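Local atomic coordinates of split-Soret cytochrome c (Desulfovibrio desulfuricans, PDB entry 1H21), a protein that binds two heme c groups and probably one [2Fe-2S] cluster per subunit of a homodimeric electron-transport protein, and may take part in sulfate reduction. Residues A[34-38]-A[167-173]; A[136-140]-A[154-158]; A[45-50]-A[67-72]. All coordinates share one frame; numbering follows the deposited sequence.

Contact 1: A[34-38]-A[167-173]; sequences YDGYW and RSERCGR. Unlike the reference sequence in segment 167-173: C171 (reference Ala).
Y34 and Y37 both swing CG anti to the backbone N (chi1 175° and 168°), which sends their rings from helix 26-38 against helix 165-192, while E169, bent at chi2, curls its carboxylate back to meet Y34. The phenol OH of Y34 donates to the syn lone pair of E169 OE2, 2.8 Å away. The anti lone pair of the same oxygen takes R173 NE at 2.9 Å, nearly in the guanidinium plane, so OE2 is held by two donors, and the salt bridge within helix 165-192 would help to orient the carboxylate toward Y34. R173 CG also lies at the edge of the Y34 ring, 3.9 Å from CE1. E169 OE1 is held by the backbone N of V133, and Q131 N bonds to Y34 OH, so the polar cluster is shared with the loop at 131-133.

G172, whose CA is the nearest across the contact to that of Y34, has no side chain, and its CA sits over the centre of the Y37 ring, a CH-pi contact 3.5 Å from the centroid. Y37 OH reaches on to within 3.0 Å of S168 O. W38 lies alongside, its CZ2 3.5 Å from E169 OE1.

C171, inferred to be a ligand of the [2Fe-2S] cluster, differs here from the reference Ala; its CB is 4.1 Å from Y37 OH, and Y37 also lies near C44, another inferred ligand. Segments 34-38 and 167-173 run at 133° to each other, their axes 9.2 Å apart at closest; V151 of helix 147-158 packs on R167, R170 and C171 of helix 165-192.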
# COMPACT_ATOMS: atom_id res chain seq x y z
N TYR A 34 -4.36 18.49 3.55
CA TYR A 34 -4.73 19.08 2.26
C TYR A 34 -3.57 19.92 1.71
O TYR A 34 -3.24 19.85 0.52
CB TYR A 34 -6.00 19.92 2.41
CG TYR A 34 -6.41 20.68 1.15
CD1 TYR A 34 -7.32 20.14 0.25
CD2 TYR A 34 -5.87 21.94 0.86
CE1 TYR A 34 -7.67 20.83 -0.92
CE2 TYR A 34 -6.21 22.62 -0.29
CZ TYR A 34 -7.10 22.06 -1.18
OH TYR A 34 -7.40 22.73 -2.34
N ASP A 35 -2.93 20.70 2.59
CA ASP A 35 -1.80 21.54 2.18
C ASP A 35 -0.59 20.68 1.82
O ASP A 35 0.08 20.89 0.81
CB ASP A 35 -1.42 22.52 3.31
CG ASP A 35 -2.48 23.58 3.56
OD1 ASP A 35 -3.43 23.72 2.74
OD2 ASP A 35 -2.38 24.30 4.59
N GLY A 36 -0.36 19.67 2.65
CA GLY A 36 0.76 18.77 2.44
C GLY A 36 0.67 18.09 1.10
O GLY A 36 1.69 17.92 0.43
N TYR A 37 -0.56 17.76 0.68
CA TYR A 37 -0.83 17.08 -0.58
C TYR A 37 -0.21 17.81 -1.78
O TYR A 37 0.39 17.18 -2.68
CB TYR A 37 -2.35 16.88 -0.76
CG TYR A 37 -2.79 16.45 -2.16
CD1 TYR A 37 -2.84 15.10 -2.53
CD2 TYR A 37 -3.09 17.40 -3.15
CE1 TYR A 37 -3.15 14.71 -3.85
CE2 TYR A 37 -3.40 17.03 -4.46
CZ TYR A 37 -3.43 15.69 -4.80
OH TYR A 37 -3.70 15.34 -6.11
N TRP A 38 -0.35 19.13 -1.79
CA TRP A 38 0.17 19.94 -2.88
C TRP A 38 1.67 20.21 -2.76
O TRP A 38 2.36 20.36 -3.76
CB TRP A 38 -0.59 21.26 -2.96
CG TRP A 38 -2.06 21.10 -3.04
CD1 TRP A 38 -2.93 21.16 -2.00
CD2 TRP A 38 -2.84 20.84 -4.21
NE1 TRP A 38 -4.21 20.96 -2.45
CE2 TRP A 38 -4.19 20.76 -3.80
CE3 TRP A 38 -2.53 20.66 -5.57
CZ2 TRP A 38 -5.23 20.50 -4.70
CZ3 TRP A 38 -3.58 20.40 -6.47
CH2 TRP A 38 -4.91 20.32 -6.02
N ARG A 167 -10.01 16.09 -10.54
CA ARG A 167 -9.72 14.86 -9.83
C ARG A 167 -8.49 14.99 -8.94
O ARG A 167 -8.39 14.31 -7.91
CB ARG A 167 -9.73 13.62 -10.74
CG ARG A 167 -8.43 13.24 -11.36
CD ARG A 167 -7.64 12.24 -10.52
NE ARG A 167 -6.22 12.58 -10.62
CZ ARG A 167 -5.36 12.53 -9.61
NH1 ARG A 167 -5.74 12.12 -8.41
NH2 ARG A 167 -4.15 13.04 -9.78
N SER A 168 -7.57 15.88 -9.30
CA SER A 168 -6.41 16.09 -8.46
C SER A 168 -6.86 16.95 -7.27
O SER A 168 -6.29 16.87 -6.18
CB SER A 168 -5.27 16.75 -9.23
OG SER A 168 -5.53 18.12 -9.46
N GLU A 169 -7.89 17.77 -7.47
CA GLU A 169 -8.44 18.59 -6.40
C GLU A 169 -9.16 17.60 -5.48
O GLU A 169 -9.00 17.64 -4.27
CB GLU A 169 -9.44 19.62 -6.95
CG GLU A 169 -10.13 20.49 -5.89
CD GLU A 169 -9.18 21.40 -5.11
OE1 GLU A 169 -8.28 22.00 -5.72
OE2 GLU A 169 -9.38 21.55 -3.89
N ARG A 170 -9.91 16.69 -6.08
CA ARG A 170 -10.64 15.66 -5.34
C ARG A 170 -9.71 14.83 -4.46
O ARG A 170 -9.99 14.65 -3.27
CB ARG A 170 -11.37 14.71 -6.29
CG ARG A 170 -12.05 13.53 -5.60
CD ARG A 170 -12.14 12.35 -6.54
NE ARG A 170 -12.74 11.15 -5.96
CZ ARG A 170 -12.07 10.02 -5.74
NH1 ARG A 170 -10.77 9.94 -6.05
NH2 ARG A 170 -12.70 8.96 -5.26
N CYS A 171 -8.62 14.31 -5.03
CA CYS A 171 -7.72 13.49 -4.23
C CYS A 171 -7.09 14.30 -3.10
O CYS A 171 -6.92 13.79 -1.99
CB CYS A 171 -6.70 12.71 -5.09
SG CYS A 171 -7.41 11.18 -5.92
N GLY A 172 -6.93 15.60 -3.35
CA GLY A 172 -6.36 16.49 -2.34
C GLY A 172 -7.29 16.63 -1.15
O GLY A 172 -6.84 16.65 0.00
N ARG A 173 -8.59 16.72 -1.42
CA ARG A 173 -9.58 16.85 -0.36
C ARG A 173 -9.76 15.53 0.36
O ARG A 173 -9.93 15.51 1.58
CB ARG A 173 -10.92 17.33 -0.94
CG ARG A 173 -10.79 18.68 -1.67
CD ARG A 173 -12.11 19.19 -2.25
NE ARG A 173 -11.90 20.37 -3.10
CZ ARG A 173 -12.83 21.26 -3.44
NH1 ARG A 173 -14.08 21.12 -3.00
NH2 ARG A 173 -12.51 22.28 -4.24

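Contact 2: A[136-140]-A[154-158]. With HEC (heme c), chain H.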
# COMPACT_ATOMS: atom_id res chain seq x y z
N ASP A 136 -17.13 23.25 -5.88
CA ASP A 136 -17.89 22.10 -5.40
C ASP A 136 -17.49 20.89 -6.20
O ASP A 136 -17.15 21.02 -7.38
CB ASP A 136 -19.38 22.33 -5.63
CG ASP A 136 -20.09 22.82 -4.40
OD1 ASP A 136 -19.91 24.00 -4.04
OD2 ASP A 136 -20.82 22.02 -3.78
N LEU A 137 -17.53 19.72 -5.57
CA LEU A 137 -17.20 18.48 -6.26
C LEU A 137 -18.23 17.41 -5.93
O LEU A 137 -18.79 17.40 -4.83
CB LEU A 137 -15.79 17.99 -5.89
CG LEU A 137 -14.64 18.78 -6.52
CD1 LEU A 137 -13.30 18.44 -5.87
CD2 LEU A 137 -14.59 18.53 -8.03
N PRO A 138 -18.57 16.55 -6.91
CA PRO A 138 -19.55 15.48 -6.72
C PRO A 138 -18.98 14.52 -5.70
O PRO A 138 -17.77 14.30 -5.66
CB PRO A 138 -19.60 14.80 -8.10
CG PRO A 138 -19.09 15.84 -9.04
CD PRO A 138 -17.99 16.49 -8.26
N MET A 139 -19.84 13.94 -4.88
CA MET A 139 -19.39 13.01 -3.85
C MET A 139 -19.87 11.61 -4.22
O MET A 139 -20.91 11.46 -4.86
CB MET A 139 -19.97 13.40 -2.49
CG MET A 139 -19.59 14.78 -1.99
SD MET A 139 -20.63 15.28 -0.60
CE MET A 139 -21.53 13.79 -0.21
N SER A 140 -19.12 10.59 -3.79
CA SER A 140 -19.50 9.21 -4.05
C SER A 140 -18.80 8.27 -3.09
O SER A 140 -17.82 8.63 -2.44
CB SER A 140 -19.21 8.82 -5.50
OG SER A 140 -17.83 8.93 -5.82
N TRP A 154 -15.32 7.05 -10.01
CA TRP A 154 -15.75 8.44 -9.87
C TRP A 154 -15.62 9.24 -11.18
O TRP A 154 -16.55 9.95 -11.56
CB TRP A 154 -14.94 9.08 -8.73
CG TRP A 154 -15.26 10.53 -8.44
CD1 TRP A 154 -16.16 11.00 -7.52
CD2 TRP A 154 -14.60 11.68 -8.99
NE1 TRP A 154 -16.09 12.37 -7.46
CE2 TRP A 154 -15.14 12.81 -8.35
CE3 TRP A 154 -13.60 11.86 -9.96
CZ2 TRP A 154 -14.71 14.12 -8.64
CZ3 TRP A 154 -13.17 13.15 -10.25
CH2 TRP A 154 -13.73 14.27 -9.59
N CYS A 155 -14.47 9.15 -11.85
CA CYS A 155 -14.25 9.85 -13.12
C CYS A 155 -15.26 9.38 -14.18
O CYS A 155 -15.87 10.19 -14.89
CB CYS A 155 -12.82 9.65 -13.63
SG CYS A 155 -11.51 10.63 -12.81
N TYR A 156 -15.43 8.07 -14.26
CA TYR A 156 -16.36 7.43 -15.19
C TYR A 156 -17.77 7.95 -14.97
O TYR A 156 -18.41 8.44 -15.90
CB TYR A 156 -16.38 5.92 -14.98
CG TYR A 156 -17.41 5.20 -15.81
CD1 TYR A 156 -17.40 5.30 -17.21
CD2 TYR A 156 -18.38 4.38 -15.22
CE1 TYR A 156 -18.33 4.61 -18.01
CE2 TYR A 156 -19.31 3.67 -16.00
CZ TYR A 156 -19.27 3.80 -17.41
OH TYR A 156 -20.14 3.09 -18.20
N GLU A 157 -18.26 7.73 -13.76
CA GLU A 157 -19.59 8.15 -13.35
C GLU A 157 -19.85 9.65 -13.53
O GLU A 157 -20.96 10.04 -13.91
CB GLU A 157 -19.83 7.74 -11.90
CG GLU A 157 -19.99 6.23 -11.73
CD GLU A 157 -20.20 5.79 -10.28
OE1 GLU A 157 -19.94 6.59 -9.34
OE2 GLU A 157 -20.62 4.61 -10.08
N ASN A 158 -18.83 10.47 -13.30
CA ASN A 158 -18.97 11.93 -13.43
C ASN A 158 -18.48 12.54 -14.75
O ASN A 158 -18.47 13.76 -14.89
CB ASN A 158 -18.28 12.62 -12.26
CG ASN A 158 -18.95 12.32 -10.93
OD1 ASN A 158 -20.02 12.86 -10.62
ND2 ASN A 158 -18.33 11.43 -10.13
FE HEC H . -10.30 -1.41 -13.65
CHA HEC H . -13.07 0.30 -12.91
CHB HEC H . -10.02 0.28 -16.65
CHC HEC H . -7.17 -2.68 -14.07
CHD HEC H . -10.89 -3.63 -11.19
NA HEC H . -11.40 -0.06 -14.57
C1A HEC H . -12.43 0.67 -14.04
C2A HEC H . -12.84 1.78 -14.88
C3A HEC H . -12.06 1.68 -16.03
C4A HEC H . -11.16 0.53 -15.83
CMA HEC H . -12.03 2.61 -17.25
CAA HEC H . -13.94 2.81 -14.58
CBA HEC H . -15.32 2.43 -15.12
CGA HEC H . -16.15 1.56 -14.20
O1A HEC H . -16.67 0.51 -14.64
O2A HEC H . -16.33 1.94 -13.03
NB HEC H . -8.91 -1.28 -15.11
C1B HEC H . -8.97 -0.57 -16.30
C2B HEC H . -7.69 -0.64 -17.04
C3B HEC H . -6.84 -1.37 -16.23
C4B HEC H . -7.63 -1.80 -15.07
CMB HEC H . -7.37 -0.07 -18.45
CAB HEC H . -5.49 -1.67 -16.48
CBB HEC H . -4.52 -0.60 -16.67
NC HEC H . -9.24 -2.80 -12.70
C1C HEC H . -7.93 -3.16 -12.98
C2C HEC H . -7.48 -4.16 -12.02
C3C HEC H . -8.54 -4.45 -11.15
C4C HEC H . -9.62 -3.61 -11.65
CMC HEC H . -6.10 -4.84 -12.07
CAC HEC H . -8.59 -5.47 -10.16
CBC HEC H . -7.76 -5.55 -8.93
ND HEC H . -11.75 -1.66 -12.44
C1D HEC H . -11.91 -2.71 -11.56
C2D HEC H . -13.11 -2.52 -10.79
C3D HEC H . -13.69 -1.37 -11.16
C4D HEC H . -12.82 -0.83 -12.19
CMD HEC H . -13.60 -3.44 -9.71
CAD HEC H . -15.01 -0.80 -10.59
CBD HEC H . -16.21 -1.23 -11.42
CGD HEC H . -17.52 -0.64 -10.89
O1D HEC H . -17.78 0.57 -11.12
O2D HEC H . -18.27 -1.39 -10.23
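The indole of W154 meets the extended loop 136-140 edge-on, its NE1 donating to P138 O over 3.1 Å. W154 CG is anti to the backbone N (chi1 -180°), which carries the indole from the helix to P138 and S140. The N-H points almost straight at the oxygen (176°), which lies in the indole plane, although the donor stands above the carbonyl plane and not on a lone pair. Along the same ring edge S140 OG comes within 3.2 Å of W154 CD1, and P138 CD packs against CZ2 at 4.1 Å. N158 slides past P138 in the opposite direction, its OD1 3.2 Å from P138 CB.

The contact docks an irregular run onto the C-terminal end of helix 147-158 by a side-chain-to-backbone bond, joining the long loop after helix 102-118 to the helix that follows it. N158 ND2 bonds to W154 O at 2.7 Å and lies over one face of the indole, toward its rim. N158 N bonds to the same oxygen from the opposite face of its carbonyl plane. R170 of helix 165-192 makes a cation-pi contact with the indole. On another side of the helix, Y156 lays a ring face over CBA of a heme c propionate, 3.5 Å from CG, and meets W222 of the second subunit edge-to-face.

Contact 3: A[45-50]-A[67-72]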
# COMPACT_ATOMS: atom_id res chain seq x y z
N GLY A 45 -0.25 10.32 0.39
CA GLY A 45 0.43 9.71 1.52
C GLY A 45 1.20 10.72 2.35
O GLY A 45 1.15 10.72 3.58
N PHE A 46 1.91 11.61 1.67
CA PHE A 46 2.71 12.61 2.37
C PHE A 46 1.82 13.54 3.19
O PHE A 46 1.97 13.62 4.41
CB PHE A 46 3.56 13.38 1.37
CG PHE A 46 4.38 14.47 1.98
CD1 PHE A 46 5.65 14.20 2.49
CD2 PHE A 46 3.88 15.77 2.03
CE1 PHE A 46 6.43 15.23 3.04
CE2 PHE A 46 4.64 16.81 2.58
CZ PHE A 46 5.92 16.54 3.08
N GLY A 47 0.85 14.18 2.56
CA GLY A 47 -0.03 15.07 3.28
C GLY A 47 -0.67 14.46 4.53
O GLY A 47 -0.63 15.05 5.60
N ALA A 48 -1.25 13.27 4.39
CA ALA A 48 -1.89 12.61 5.52
C ALA A 48 -0.87 12.23 6.58
O ALA A 48 -1.07 12.51 7.77
CB ALA A 48 -2.64 11.38 5.05
N PHE A 49 0.22 11.58 6.19
CA PHE A 49 1.22 11.17 7.17
C PHE A 49 1.71 12.38 7.94
O PHE A 49 1.68 12.42 9.17
CB PHE A 49 2.41 10.48 6.50
CG PHE A 49 3.36 9.89 7.49
CD1 PHE A 49 3.13 8.63 8.02
CD2 PHE A 49 4.45 10.63 7.95
CE1 PHE A 49 3.97 8.09 9.02
CE2 PHE A 49 5.30 10.12 8.94
CZ PHE A 49 5.06 8.84 9.47
N TYR A 50 2.15 13.39 7.21
CA TYR A 50 2.64 14.58 7.86
C TYR A 50 1.61 15.24 8.79
O TYR A 50 1.95 15.60 9.91
CB TYR A 50 3.13 15.60 6.85
CG TYR A 50 3.85 16.75 7.51
CD1 TYR A 50 5.24 16.75 7.60
CD2 TYR A 50 3.16 17.85 8.03
CE1 TYR A 50 5.92 17.80 8.20
CE2 TYR A 50 3.84 18.91 8.64
CZ TYR A 50 5.22 18.87 8.71
OH TYR A 50 5.92 19.91 9.26
N PHE A 67 11.66 12.18 11.42
CA PHE A 67 11.18 11.31 10.35
C PHE A 67 11.41 11.85 8.92
O PHE A 67 11.24 13.05 8.66
CB PHE A 67 9.69 11.01 10.56
CG PHE A 67 9.20 9.85 9.76
CD1 PHE A 67 9.18 8.57 10.32
CD2 PHE A 67 8.76 10.02 8.45
CE1 PHE A 67 8.72 7.48 9.59
CE2 PHE A 67 8.30 8.95 7.70
CZ PHE A 67 8.28 7.67 8.27
N PRO A 68 11.87 10.98 8.00
CA PRO A 68 12.12 11.37 6.60
C PRO A 68 10.76 11.42 5.86
O PRO A 68 10.43 10.54 5.06
CB PRO A 68 13.02 10.23 6.09
CG PRO A 68 12.62 9.04 6.93
CD PRO A 68 12.40 9.63 8.30
N PHE A 69 9.99 12.48 6.11
CA PHE A 69 8.64 12.63 5.56
C PHE A 69 8.39 12.37 4.09
O PHE A 69 7.43 11.70 3.73
CB PHE A 69 8.03 13.98 5.95
CG PHE A 69 7.93 14.18 7.43
CD1 PHE A 69 8.80 15.04 8.09
CD2 PHE A 69 7.01 13.47 8.17
CE1 PHE A 69 8.76 15.17 9.46
CE2 PHE A 69 6.96 13.60 9.55
CZ PHE A 69 7.83 14.45 10.19
N ALA A 70 9.26 12.89 3.23
CA ALA A 70 9.09 12.71 1.80
C ALA A 70 9.08 11.24 1.39
O ALA A 70 8.67 10.92 0.28
CB ALA A 70 10.12 13.46 1.04
N MET A 71 9.50 10.34 2.28
CA MET A 71 9.48 8.92 1.96
C MET A 71 8.05 8.55 1.57
O MET A 71 7.84 7.65 0.74
CB MET A 71 9.92 8.06 3.15
CG MET A 71 9.94 6.54 2.85
SD MET A 71 10.23 5.46 4.27
CE MET A 71 8.61 4.95 4.70
N LEU A 72 7.08 9.26 2.13
CA LEU A 72 5.69 8.99 1.83
C LEU A 72 5.23 9.44 0.46
O LEU A 72 4.09 9.21 0.09
CB LEU A 72 4.76 9.46 2.94
CG LEU A 72 4.89 8.39 4.01
CD1 LEU A 72 5.65 8.96 5.18
CD2 LEU A 72 3.54 7.85 4.42
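F49 on helix 44-60 receives L72 in a CH-pi contact: L72 CD1 lies over the F49 ring, 3.6 Å from its centroid, and CD2 packs against F49 CB at 3.5 Å. F49 takes its CG anti to the backbone N (chi1 -173°), which carries the ring out to the 67-72 turn.

Ring-to-ring contacts come next. F49 CE2 sits over a face of F67, 3.5 Å from its CE2, with the planes 33° apart. The F49 edge also abuts the edge of F69, while the face of F69 receives the edge of Y50 in a T-shaped pair, centroids 4.9 Å apart and planes at 67°.

F46 makes a backbone contact, presenting its ring edge to the 3-10 segment that begins at F69, with CD1 3.3 Å from F69 O. Apolar packing adds F46 CE1, 3.5 Å from F69 CB, and L72 CB, 3.8 Å from C of G45, the neighbour of inferred cluster ligand C44.

Y50 OH is bonded to E58 and to F10 N of the second subunit, where F67 also meets its own copy. With no hydrogen bond between the two segments, the join rests on buried rings and L72, and would depend on van der Waals and CH-pi contact rather than polar bonding.

How the contacts relate
From the N terminus, helix 26-38 supplies the first half of contact 1, whose loop stays open until helix 165-192. Within that span contact 3 closes first, folding the turn at 67-72 back on helix 44-60. Contact 2 follows in series, bringing 136-140 onto helix 147-158; both lie inside the long loop of contact 1, and none cross. Contact 1 touches each of the others: G36 O meets F46 of contact 3, while R167 and R170 pack on W154 and R173 on L137 of contact 2. Contacts 2 and 3 stay about 16 Å apart at their nearest atoms. Helix 165-192 thus lies between helix 26-38 and helix 147-158, which carries Y156 of the heme pocket.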